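Local coordinates for protein glycerol dehydratase (Clostridium butyricum, PDB 1R9D) that probably dehydrates glycerol without vitamin B12, as a glycyl-radical lyase of the pyruvate formate lyase family, and is seen here with glycerol bound, at residues A[739-742]-A[743-747]; A[776-779]-A[780-784]. All blocks are in the same frame, centred on the assembly; numbering follows the deposited sequence.

Contact 1. Residues A[739-742]-A[743-747]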
loop_
_atom_site.group_PDB
_atom_site.type_symbol
_atom_site.label_atom_id
_atom_site.label_comp_id
_atom_site.label_asym_id
_atom_site.label_seq_id
_atom_site.Cartn_x
_atom_site.Cartn_y
_atom_site.Cartn_z
ATOM N N ILE A 739 6.632 -32.798 40.275
ATOM C CA ILE A 739 5.658 -33.870 40.163
ATOM C C ILE A 739 6.281 -35.255 40.276
ATOM O O ILE A 739 7.472 -35.447 40.019
ATOM C CB ILE A 739 4.904 -33.772 38.817
ATOM C CG1 ILE A 739 3.704 -34.721 38.816
ATOM C CG2 ILE A 739 5.854 -34.095 37.668
ATOM C CD1 ILE A 739 2.838 -34.598 37.586
ATOM N N ASP A 740 5.449 -36.212 40.671
ATOM C CA ASP A 740 5.859 -37.600 40.823
ATOM C C ASP A 740 5.889 -38.233 39.435
ATOM O O ASP A 740 4.872 -38.255 38.736
ATOM C CB ASP A 740 4.845 -38.337 41.696
ATOM C CG ASP A 740 5.351 -39.678 42.174
ATOM O OD1 ASP A 740 5.957 -40.413 41.363
ATOM O OD2 ASP A 740 5.127 -39.994 43.364
ATOM N N LYS A 741 7.050 -38.746 39.037
ATOM C CA LYS A 741 7.198 -39.370 37.725
ATOM C C LYS A 741 6.186 -40.490 37.478
ATOM O O LYS A 741 5.768 -40.721 36.343
ATOM C CB LYS A 741 8.614 -39.925 37.564
ATOM C CG LYS A 741 8.858 -40.608 36.229
ATOM C CD LYS A 741 10.278 -41.143 36.135
ATOM C CE LYS A 741 10.546 -41.757 34.772
ATOM N NZ LYS A 741 11.965 -42.182 34.639
ATOM N N LYS A 742 5.802 -41.188 38.542
ATOM C CA LYS A 742 4.841 -42.280 38.419
ATOM C C LYS A 742 3.490 -41.774 37.927
ATOM O O LYS A 742 2.779 -42.475 37.202
ATOM C CB LYS A 742 4.681 -42.987 39.766
ATOM C CG LYS A 742 5.933 -43.730 40.195
ATOM C CD LYS A 742 5.890 -44.136 41.654
ATOM C CE LYS A 742 7.245 -44.677 42.090
ATOM N NZ LYS A 742 7.350 -44.809 43.569
ATOM N N ILE A 743 3.141 -40.552 38.318
ATOM C CA ILE A 743 1.873 -39.963 37.910
ATOM C C ILE A 743 1.846 -39.668 36.414
ATOM O O ILE A 743 0.826 -39.859 35.756
ATOM C CB ILE A 743 1.585 -38.669 38.700
ATOM C CG1 ILE A 743 1.388 -39.010 40.180
ATOM C CG2 ILE A 743 0.346 -37.973 38.143
ATOM C CD1 ILE A 743 1.141 -37.810 41.070
ATOM N N LEU A 744 2.968 -39.212 35.869
ATOM C CA LEU A 744 3.031 -38.917 34.445
ATOM C C LEU A 744 2.930 -40.207 33.632
ATOM O O LEU A 744 2.284 -40.248 32.581
ATOM C CB LEU A 744 4.333 -38.183 34.114
ATOM C CG LEU A 744 4.535 -36.860 34.860
ATOM C CD1 LEU A 744 5.879 -36.256 34.473
ATOM C CD2 LEU A 744 3.407 -35.901 34.524
ATOM N N LEU A 745 3.560 -41.269 34.124
ATOM C CA LEU A 745 3.520 -42.546 33.423
ATOM C C LEU A 745 2.117 -43.145 33.480
ATOM O O LEU A 745 1.657 -43.760 32.518
ATOM C CB LEU A 745 4.533 -43.521 34.035
ATOM C CG LEU A 745 6.010 -43.149 33.854
ATOM C CD1 LEU A 745 6.890 -44.190 34.537
ATOM C CD2 LEU A 745 6.343 -43.067 32.375
ATOM N N ALA A 746 1.442 -42.952 34.607
ATOM C CA ALA A 746 0.090 -43.470 34.787
ATOM C C ALA A 746 -0.879 -42.742 33.860
ATOM O O ALA A 746 -1.835 -43.336 33.351
ATOM C CB ALA A 746 -0.342 -43.300 36.232
ATOM N N ALA A 747 -0.619 -41.453 33.645
ATOM C CA ALA A 747 -1.450 -40.620 32.784
ATOM C C ALA A 747 -1.366 -41.050 31.326
ATOM O O ALA A 747 -2.325 -40.885 30.568
ATOM C CB ALA A 747 -1.044 -39.156 32.921
#

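Contact 2. Residues A[776-779]-A[780-784]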
loop_
_atom_site.group_PDB
_atom_site.type_symbol
_atom_site.label_atom_id
_atom_site.label_comp_id
_atom_site.label_asym_id
_atom_site.label_seq_id
_atom_site.Cartn_x
_atom_site.Cartn_y
_atom_site.Cartn_z
ATOM N N GLN A 776 5.265 -35.517 25.672
ATOM C CA GLN A 776 5.092 -36.083 27.007
ATOM C C GLN A 776 6.384 -36.785 27.416
ATOM O O GLN A 776 6.863 -36.620 28.540
ATOM C CB GLN A 776 3.962 -37.110 27.031
ATOM C CG GLN A 776 2.577 -36.569 26.744
ATOM C CD GLN A 776 1.520 -37.647 26.902
ATOM O OE1 GLN A 776 1.776 -38.817 26.617
ATOM N NE2 GLN A 776 0.330 -37.260 27.348
ATOM N N ASN A 777 6.941 -37.566 26.495
ATOM C CA ASN A 777 8.171 -38.304 26.765
ATOM C C ASN A 777 9.378 -37.399 26.982
ATOM O O ASN A 777 10.258 -37.721 27.773
ATOM C CB ASN A 777 8.469 -39.289 25.630
ATOM C CG ASN A 777 7.473 -40.437 25.582
ATOM O OD1 ASN A 777 6.813 -40.736 26.577
ATOM N ND2 ASN A 777 7.375 -41.092 24.431
ATOM N N ASP A 778 9.430 -36.273 26.278
ATOM C CA ASP A 778 10.551 -35.355 26.444
ATOM C C ASP A 778 10.523 -34.794 27.865
ATOM O O ASP A 778 11.561 -34.678 28.515
ATOM C CB ASP A 778 10.473 -34.210 25.426
ATOM C CG ASP A 778 11.710 -33.318 25.453
ATOM O OD1 ASP A 778 11.557 -32.080 25.545
ATOM O OD2 ASP A 778 12.834 -33.858 25.374
ATOM N N ILE A 779 9.328 -34.460 28.352
ATOM C CA ILE A 779 9.186 -33.916 29.700
ATOM C C ILE A 779 9.531 -34.958 30.764
ATOM O O ILE A 779 10.202 -34.657 31.750
ATOM C CB ILE A 779 7.752 -33.391 29.941
ATOM C CG1 ILE A 779 7.498 -32.177 29.039
ATOM C CG2 ILE A 779 7.557 -33.031 31.408
ATOM C CD1 ILE A 779 6.059 -31.667 29.066
ATOM N N ILE A 780 9.072 -36.184 30.561
ATOM C CA ILE A 780 9.356 -37.256 31.511
ATOM C C ILE A 780 10.862 -37.548 31.567
ATOM O O ILE A 780 11.397 -37.886 32.627
ATOM C CB ILE A 780 8.587 -38.549 31.116
ATOM C CG1 ILE A 780 7.084 -38.328 31.310
ATOM C CG2 ILE A 780 9.060 -39.727 31.953
ATOM C CD1 ILE A 780 6.213 -39.424 30.708
ATOM N N ALA A 781 11.538 -37.398 30.431
ATOM C CA ALA A 781 12.971 -37.681 30.340
ATOM C C ALA A 781 13.885 -36.607 30.926
ATOM O O ALA A 781 15.089 -36.826 31.074
ATOM C CB ALA A 781 13.354 -37.948 28.889
ATOM N N ARG A 782 13.323 -35.454 31.264
ATOM C CA ARG A 782 14.126 -34.380 31.834
ATOM C C ARG A 782 14.760 -34.799 33.152
ATOM O O ARG A 782 14.218 -35.627 33.886
ATOM C CB ARG A 782 13.265 -33.141 32.057
ATOM C CG ARG A 782 12.832 -32.481 30.769
ATOM C CD ARG A 782 11.855 -31.353 31.036
ATOM N NE ARG A 782 11.371 -30.772 29.788
ATOM C CZ ARG A 782 10.436 -29.832 29.716
ATOM N NH1 ARG A 782 9.882 -29.363 30.826
ATOM N NH2 ARG A 782 10.059 -29.362 28.534
ATOM N N THR A 783 15.917 -34.214 33.447
ATOM C CA THR A 783 16.621 -34.512 34.686
ATOM C C THR A 783 15.747 -34.171 35.887
ATOM O O THR A 783 15.094 -33.130 35.913
ATOM C CB THR A 783 17.913 -33.687 34.807
ATOM O OG1 THR A 783 18.744 -33.919 33.664
ATOM C CG2 THR A 783 18.664 -34.070 36.077
ATOM N N GLU A 784 15.733 -35.054 36.880
ATOM C CA GLU A 784 14.964 -34.813 38.092
ATOM C C GLU A 784 15.959 -34.510 39.203
ATOM O O GLU A 784 16.805 -35.343 39.520
ATOM C CB GLU A 784 14.133 -36.041 38.464
ATOM C CG GLU A 784 13.492 -35.941 39.840
ATOM C CD GLU A 784 12.699 -37.182 40.213
ATOM O OE1 GLU A 784 11.571 -37.349 39.699
ATOM O OE2 GLU A 784 13.211 -37.996 41.013
HETATM O O HOH W 1 13.180 -31.086 27.525
HETATM O O HOH W 2 9.216 -30.760 25.597
#

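Contact 1. Residues A[739-742]-A[743-747]
Ile739 packs against Leu744 at an N-capped helix start, where strand 733-738 turns into helix 741-749. The tight part is apolar. Ile739 CD1 meets Leu744 CD2 at 3.4 Å, closer than usual for two methyl groups. The two side chains cross at a slant, and Ile739 CG2 lies 3.9 Å from Leu744 CD1. Ile739 sends CG1 anti to its own N (chi1 -169°), and the extended chain carries CD1 over the first turn. Ile739 touches Leu757 of a loop, and the buried Leu744 touches Ile780 of helix 773-781.

The other side is polar and looser. Lys742 is exposed, with an extended chain. Lys741, though exposed, also touches Ile780, and Lys741 CE stays 4.4 Å from Leu745 CD1. Asp740 caps the helix here, and its carboxylate may also feel the positive end of the helix dipole. The main-chain O of Asp740 accepts from Ile743 N at 2.9 Å. Regular helix bonding then begins with Leu745 N to Lys741 O. Asp740 CB also touches Ile743 CD1. The capping bond runs from Lys742 N to Asp740 OD1, 2.9 Å long, meeting the oxygen on its anti side, 25° out of the carboxylate plane.

Contact 2. Residues A[776-779]-A[780-784]
Arg782 folds back along Ile779 at the C-terminal end of helix 773-781, just before the chain runs out towards its C-terminus. The two side chains lie side by side and point the same way. Ile779 CG1 sits over the centre of one guanidinium face, 3.8 Å from Arg782 CZ. The arginine reaches this place with CG anti to its carbonyl carbon (chi1 -69°) and an extended chain as far as NE. Arg782 CG also passes 3.4 Å from Asp778 O.

The backbone changes its bonding here. Ile780 N donates to Gln776 O and Ala781 N to Asn777 O, as in a regular helix. Arg782 N instead donates to Ile779 O, three residues back, in a long bond of 3.3 Å.

Asp778 faces Arg782 through water rather than directly. Asp778 OD1 is 4.3 Å from Arg782 NH2, too far for a salt bridge. One water bridges the two side chains, accepting from Arg782 NE at 2.9 Å and probably donating to Asp778 OD1 at 2.7 Å. A second also donates to Asp778 OD1, and its bond from Arg782 NH2 is weak.

Further out, other parts of the chain hold these groups. Arg673 forms a salt bridge with Asp778 OD2, and Asn645 donates to Asp778 OD1. Arg782 NH2 donates to Val761 O, close in sequence to the predicted glycyl-radical site Gly763, so the arginine joins the end of this helix to that part of the chain. Lys704 NZ binds both Ile779 O and Arg782 O. On the side facing helix 741-749, Ile780 CG1 lies 3.3 Å from Gln776 O.

How the contacts relate
Both contacts are local turns at helix ends, contact 1 at the start of helix 741-749 and contact 2 at the end of helix 773-781. Their centres lie about 11 Å apart. The two helices pack through Ile780, which meets Lys741, Leu744 and Leu745. Ile780 CG2 is 3.8 Å from Lys741 CE. Contact 1 is a surface contact, with one buried leucine and exposed lysines. Contact 2 is partly buried. The chemistry follows the place: a carboxylate caps backbone N-H at the surface, while in the more buried contact 2 an aspartate and an arginine share waters and take further partners from other parts of the chain.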